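Long-range contacts in FOKI restriction endonuclease (Planomicrobium okeanokoites, PDB 2FOK), which recognises a specific DNA sequence through its recognition domain and cuts the double strand at a distance with a separate metal-dependent cleavage domain, as a type IIS restriction endonuclease: residues 172-177 with 243-248; 69-74 with 86-91. All coordinates share one frame; numbering follows the deposited sequence.

Interaction 1. Residues 172-177 with 243-248; sequences GQHLTK and GKKEFI
The side chains of H174, just ahead of L175, and K245 of strand 240-248 lie alongside each other, pointing opposite ways, at the edges of a three-stranded antiparallel sheet in a recognition subdomain of the helix-turn-helix clan. Strand 258-267 lies between strands 175-176 and 240-248, and T176 and K245, the nearest pair of CA atoms, are still 7.2 Å apart, so the contact is made by side chains reaching across, partly to backbone oxygens. K245 CG stands anti to the backbone N (chi1 -178°), which starts the chain out beside the carbonyl carbon, and its later bends lay CD over one face of the imidazole. There K245 CD lies 4.1 Å from the centroid of the H174 ring, 20° off the normal, a CH-pi contact displaced toward the rim. At the ring edge and in its plane are the carbonyl oxygens of G243 and K244; H174 CE1 approaches G243 O at 3.1 Å. The ring's rotation is fixed from the central strand, where ND1 is hydrogen-bonded to F265 O. T176 and F247 add a smaller apolar contact, T176 CG2 meeting F247 CZ at the phenyl edge, 4.1 Å away. T176 OG1 is hydrogen-bonded to E197, and T176 is the N-cap of helix 177-181. The lysine covering the imidazole also ends on the same residue's backbone: K245 NZ donates to H174 O at 3.0 Å, with a C=O...N angle of 165°.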
loop_
_atom_site.group_PDB
_atom_site.type_symbol
_atom_site.label_atom_id
_atom_site.label_comp_id
_atom_site.label_asym_id
_atom_site.label_seq_id
_atom_site.Cartn_x
_atom_site.Cartn_y
_atom_site.Cartn_z
ATOM N N GLY A 172 23.079 5.178 4.602
ATOM C CA GLY A 172 23.319 4.735 5.962
ATOM C C GLY A 172 22.180 5.080 6.896
ATOM O O GLY A 172 22.298 4.905 8.109
ATOM N N GLN A 173 21.083 5.576 6.330
ATOM C CA GLN A 173 19.897 5.948 7.100
ATOM C C GLN A 173 19.335 4.750 7.868
ATOM O O GLN A 173 19.521 3.597 7.466
ATOM C CB GLN A 173 18.794 6.494 6.169
ATOM C CG GLN A 173 19.230 7.582 5.181
ATOM C CD GLN A 173 19.553 7.020 3.803
ATOM O OE1 GLN A 173 20.060 5.910 3.684
ATOM N NE2 GLN A 173 19.260 7.787 2.759
ATOM N N HIS A 174 18.651 5.033 8.974
ATOM C CA HIS A 174 18.012 4.002 9.795
ATOM C C HIS A 174 16.518 4.286 9.687
ATOM O O HIS A 174 16.014 5.226 10.305
ATOM C CB HIS A 174 18.448 4.131 11.246
ATOM C CG HIS A 174 17.959 3.023 12.124
ATOM N ND1 HIS A 174 17.460 1.842 11.620
ATOM C CD2 HIS A 174 17.914 2.907 13.473
ATOM C CE1 HIS A 174 17.129 1.045 12.621
ATOM N NE2 HIS A 174 17.394 1.666 13.755
ATOM N N LEU A 175 15.798 3.483 8.914
ATOM C CA LEU A 175 14.377 3.754 8.737
ATOM C C LEU A 175 13.390 2.644 9.097
ATOM O O LEU A 175 13.717 1.448 9.058
ATOM C CB LEU A 175 14.134 4.207 7.294
ATOM C CG LEU A 175 15.198 5.114 6.671
ATOM C CD1 LEU A 175 14.909 5.298 5.185
ATOM C CD2 LEU A 175 15.198 6.473 7.376
ATOM N N THR A 176 12.174 3.072 9.451
ATOM C CA THR A 176 11.084 2.172 9.802
ATOM C C THR A 176 10.369 1.822 8.506
ATOM O O THR A 176 10.589 2.468 7.473
ATOM C CB THR A 176 10.052 2.841 10.749
ATOM O OG1 THR A 176 9.555 4.048 10.151
ATOM C CG2 THR A 176 10.684 3.170 12.082
ATOM N N LYS A 177 9.514 0.806 8.575
ATOM C CA LYS A 177 8.740 0.335 7.435
ATOM C C LYS A 177 7.867 1.453 6.868
ATOM O O LYS A 177 7.525 1.449 5.678
ATOM C CB LYS A 177 7.854 -0.819 7.878
ATOM C CG LYS A 177 6.950 -0.464 9.059
ATOM C CD LYS A 177 5.931 -1.558 9.331
ATOM C CE LYS A 177 5.915 -1.947 10.812
ATOM N NZ LYS A 177 4.676 -2.674 11.190
ATOM N N GLY A 243 16.779 -3.706 13.011
ATOM C CA GLY A 243 16.994 -3.362 14.403
ATOM C C GLY A 243 16.015 -2.272 14.784
ATOM O O GLY A 243 15.731 -1.380 13.978
ATOM N N LYS A 244 15.493 -2.334 16.005
ATOM C CA LYS A 244 14.528 -1.346 16.451
ATOM C C LYS A 244 15.060 0.080 16.463
ATOM O O LYS A 244 16.214 0.328 16.785
ATOM C CB LYS A 244 14.009 -1.702 17.843
ATOM C CG LYS A 244 14.939 -1.301 18.972
ATOM C CD LYS A 244 15.079 -2.420 19.979
ATOM C CE LYS A 244 14.120 -2.231 21.125
ATOM N NZ LYS A 244 14.404 -0.966 21.850
ATOM N N LYS A 245 14.193 1.012 16.093
ATOM C CA LYS A 245 14.518 2.423 16.078
ATOM C C LYS A 245 13.820 2.983 17.319
ATOM O O LYS A 245 12.736 2.524 17.684
ATOM C CB LYS A 245 13.967 3.056 14.798
ATOM C CG LYS A 245 14.261 4.527 14.617
ATOM C CD LYS A 245 14.492 4.831 13.141
ATOM C CE LYS A 245 13.985 6.220 12.753
ATOM N NZ LYS A 245 15.087 7.180 12.439
ATOM N N GLU A 246 14.439 3.957 17.978
ATOM C CA GLU A 246 13.851 4.536 19.184
ATOM C C GLU A 246 13.411 5.976 18.995
ATOM O O GLU A 246 13.945 6.689 18.147
ATOM C CB GLU A 246 14.839 4.450 20.342
ATOM C CG GLU A 246 15.301 3.036 20.633
ATOM C CD GLU A 246 14.946 2.594 22.029
ATOM O OE1 GLU A 246 15.246 3.346 22.982
ATOM O OE2 GLU A 246 14.365 1.497 22.173
ATOM N N PHE A 247 12.435 6.396 19.792
ATOM C CA PHE A 247 11.907 7.751 19.710
ATOM C C PHE A 247 11.552 8.332 21.078
ATOM O O PHE A 247 11.296 7.599 22.030
ATOM C CB PHE A 247 10.650 7.770 18.837
ATOM C CG PHE A 247 10.840 7.166 17.475
ATOM C CD1 PHE A 247 10.655 5.804 17.272
ATOM C CD2 PHE A 247 11.163 7.969 16.382
ATOM C CE1 PHE A 247 10.785 5.257 16.009
ATOM C CE2 PHE A 247 11.294 7.428 15.109
ATOM C CZ PHE A 247 11.103 6.073 14.921
ATOM N N ILE A 248 11.546 9.658 21.165
ATOM C CA ILE A 248 11.179 10.354 22.393
ATOM C C ILE A 248 9.815 10.967 22.100
ATOM O O ILE A 248 9.728 12.020 21.469
ATOM C CB ILE A 248 12.168 11.503 22.735
ATOM C CG1 ILE A 248 13.467 10.931 23.315
ATOM C CG2 ILE A 248 11.514 12.478 23.724
ATOM C CD1 ILE A 248 13.400 10.610 24.806
#

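Interaction 2. Residues 69-74 with 86-91; sequences KELVGT and AIIQAT
With CG anti to its carbonyl carbon (chi1 -88°) and the chain extended beyond CG, Q89 delivers its amide to the end of helix 68-72, where NE2 donates to V72 O at 2.8 Å. The bond is bent, 141° at the hydrogen, and the donor sits 29° from the carbonyl plane. The other amide atom, OE1, accepts from the backbone N of D85, so both polar ends of the side chain are engaged. A leucine here would probably leave V72 O and D85 N without these mates and set the turn before helix 87-91 freer to shift. I88 N donates to L71 O at 3.2 Å. Beside it the side chains of L71 and I88 cross at a slant; L71 CD2 presses on I88 CG1 at 3.4 Å, tighter than usual van der Waals contact, while L111 of helix 104-116 also touches L71. G73 leaves the helix with positive phi, and a CB there would lie 3.1 Å from Q89 NE2. The C-terminal turn of helix 68-72 thus packs against the first turn of helix 87-91, its last carbonyls accepting donors from the latter, within a recognition subdomain of the helix-turn-helix clan.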
loop_
_atom_site.group_PDB
_atom_site.type_symbol
_atom_site.label_atom_id
_atom_site.label_comp_id
_atom_site.label_asym_id
_atom_site.label_seq_id
_atom_site.Cartn_x
_atom_site.Cartn_y
_atom_site.Cartn_z
ATOM N N LYS A 69 -5.085 -22.731 -10.710
ATOM C CA LYS A 69 -5.987 -23.543 -9.906
ATOM C C LYS A 69 -5.318 -24.776 -9.308
ATOM O O LYS A 69 -5.354 -24.984 -8.097
ATOM C CB LYS A 69 -7.198 -23.963 -10.737
ATOM C CG LYS A 69 -8.245 -24.700 -9.928
ATOM C CD LYS A 69 -9.641 -24.479 -10.453
ATOM C CE LYS A 69 -10.671 -25.106 -9.518
ATOM N NZ LYS A 69 -10.063 -25.605 -8.240
ATOM N N GLU A 70 -4.705 -25.594 -10.151
ATOM C CA GLU A 70 -4.034 -26.809 -9.681
ATOM C C GLU A 70 -3.092 -26.543 -8.495
ATOM O O GLU A 70 -2.963 -27.372 -7.595
ATOM C CB GLU A 70 -3.245 -27.448 -10.834
ATOM C CG GLU A 70 -4.090 -28.218 -11.837
ATOM C CD GLU A 70 -3.504 -28.187 -13.243
ATOM O OE1 GLU A 70 -2.318 -27.826 -13.392
ATOM O OE2 GLU A 70 -4.225 -28.523 -14.205
ATOM N N LEU A 71 -2.435 -25.385 -8.502
ATOM C CA LEU A 71 -1.505 -25.004 -7.436
ATOM C C LEU A 71 -2.170 -24.393 -6.195
ATOM O O LEU A 71 -1.840 -24.747 -5.070
ATOM C CB LEU A 71 -0.484 -23.995 -7.969
ATOM C CG LEU A 71 0.707 -24.504 -8.788
ATOM C CD1 LEU A 71 1.188 -23.414 -9.750
ATOM C CD2 LEU A 71 1.816 -24.897 -7.847
ATOM N N VAL A 72 -3.104 -23.473 -6.410
ATOM C CA VAL A 72 -3.762 -22.785 -5.308
ATOM C C VAL A 72 -5.077 -23.383 -4.810
ATOM O O VAL A 72 -5.348 -23.385 -3.603
ATOM C CB VAL A 72 -3.960 -21.292 -5.680
ATOM C CG1 VAL A 72 -4.870 -20.594 -4.679
ATOM C CG2 VAL A 72 -2.598 -20.609 -5.723
ATOM N N GLY A 73 -5.885 -23.899 -5.728
ATOM C CA GLY A 73 -7.150 -24.480 -5.339
ATOM C C GLY A 73 -8.107 -23.441 -4.799
ATOM O O GLY A 73 -7.951 -22.250 -5.057
ATOM N N THR A 74 -9.093 -23.901 -4.032
ATOM C CA THR A 74 -10.110 -23.036 -3.447
ATOM C C THR A 74 -10.188 -23.233 -1.934
ATOM O O THR A 74 -9.727 -24.242 -1.414
ATOM C CB THR A 74 -11.497 -23.364 -4.027
ATOM O OG1 THR A 74 -11.762 -24.765 -3.852
ATOM C CG2 THR A 74 -11.554 -23.027 -5.504
ATOM N N ALA A 86 -5.183 -28.540 -3.425
ATOM C CA ALA A 86 -4.130 -28.434 -4.424
ATOM C C ALA A 86 -2.711 -28.813 -4.019
ATOM O O ALA A 86 -2.447 -29.198 -2.878
ATOM C CB ALA A 86 -4.134 -27.028 -4.977
ATOM N N ILE A 87 -1.801 -28.676 -4.984
ATOM C CA ILE A 87 -0.383 -28.986 -4.809
ATOM C C ILE A 87 0.311 -28.155 -3.731
ATOM O O ILE A 87 0.827 -28.703 -2.758
ATOM C CB ILE A 87 0.401 -28.795 -6.127
ATOM C CG1 ILE A 87 -0.217 -29.655 -7.232
ATOM C CG2 ILE A 87 1.864 -29.152 -5.917
ATOM C CD1 ILE A 87 0.357 -29.383 -8.603
ATOM N N ILE A 88 0.336 -26.837 -3.893
ATOM C CA ILE A 88 1.002 -26.012 -2.893
ATOM C C ILE A 88 0.421 -26.302 -1.513
ATOM O O ILE A 88 1.156 -26.480 -0.545
ATOM C CB ILE A 88 0.863 -24.508 -3.224
ATOM C CG1 ILE A 88 1.641 -24.204 -4.519
ATOM C CG2 ILE A 88 1.389 -23.661 -2.056
ATOM C CD1 ILE A 88 1.967 -22.747 -4.757
ATOM N N GLN A 89 -0.903 -26.360 -1.438
ATOM C CA GLN A 89 -1.589 -26.632 -0.187
ATOM C C GLN A 89 -0.997 -27.867 0.487
ATOM O O GLN A 89 -0.658 -27.826 1.667
ATOM C CB GLN A 89 -3.085 -26.851 -0.441
ATOM C CG GLN A 89 -3.929 -25.580 -0.435
ATOM C CD GLN A 89 -5.414 -25.862 -0.628
ATOM O OE1 GLN A 89 -5.960 -26.818 -0.071
ATOM N NE2 GLN A 89 -6.072 -25.025 -1.418
ATOM N N ALA A 90 -0.847 -28.948 -0.277
ATOM C CA ALA A 90 -0.329 -30.213 0.242
ATOM C C ALA A 90 1.179 -30.335 0.462
ATOM O O ALA A 90 1.619 -31.209 1.211
ATOM C CB ALA A 90 -0.804 -31.365 -0.646
ATOM N N THR A 91 1.986 -29.496 -0.183
ATOM C CA THR A 91 3.432 -29.613 0.011
ATOM C C THR A 91 3.909 -28.814 1.210
ATOM O O THR A 91 5.054 -28.957 1.653
ATOM C CB THR A 91 4.241 -29.190 -1.254
ATOM O OG1 THR A 91 4.802 -27.890 -1.065
ATOM C CG2 THR A 91 3.367 -29.187 -2.482
#

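Interactions 1 and 2 do not touch: their centres are 39 Å apart and their nearest atoms about 25 Å. They follow one another in the chain, interaction 2 in recognition subdomain 1 and interaction 1 in subdomain 2, both of the helix-turn-helix clan. The centre of interaction 2 lies about 27 Å from the centre of the chain, and the contact is mostly buried between short helices, whereas interaction 1, its centre about 20 Å from that of the chain, is a surface contact across a small sheet. Burial is larger in interaction 2, 358 against 259 Å². Neither includes residues of the PDDEXK-clan cleavage domain, so both probably bear on the architecture of the DNA-recognition part rather than on the catalytic site.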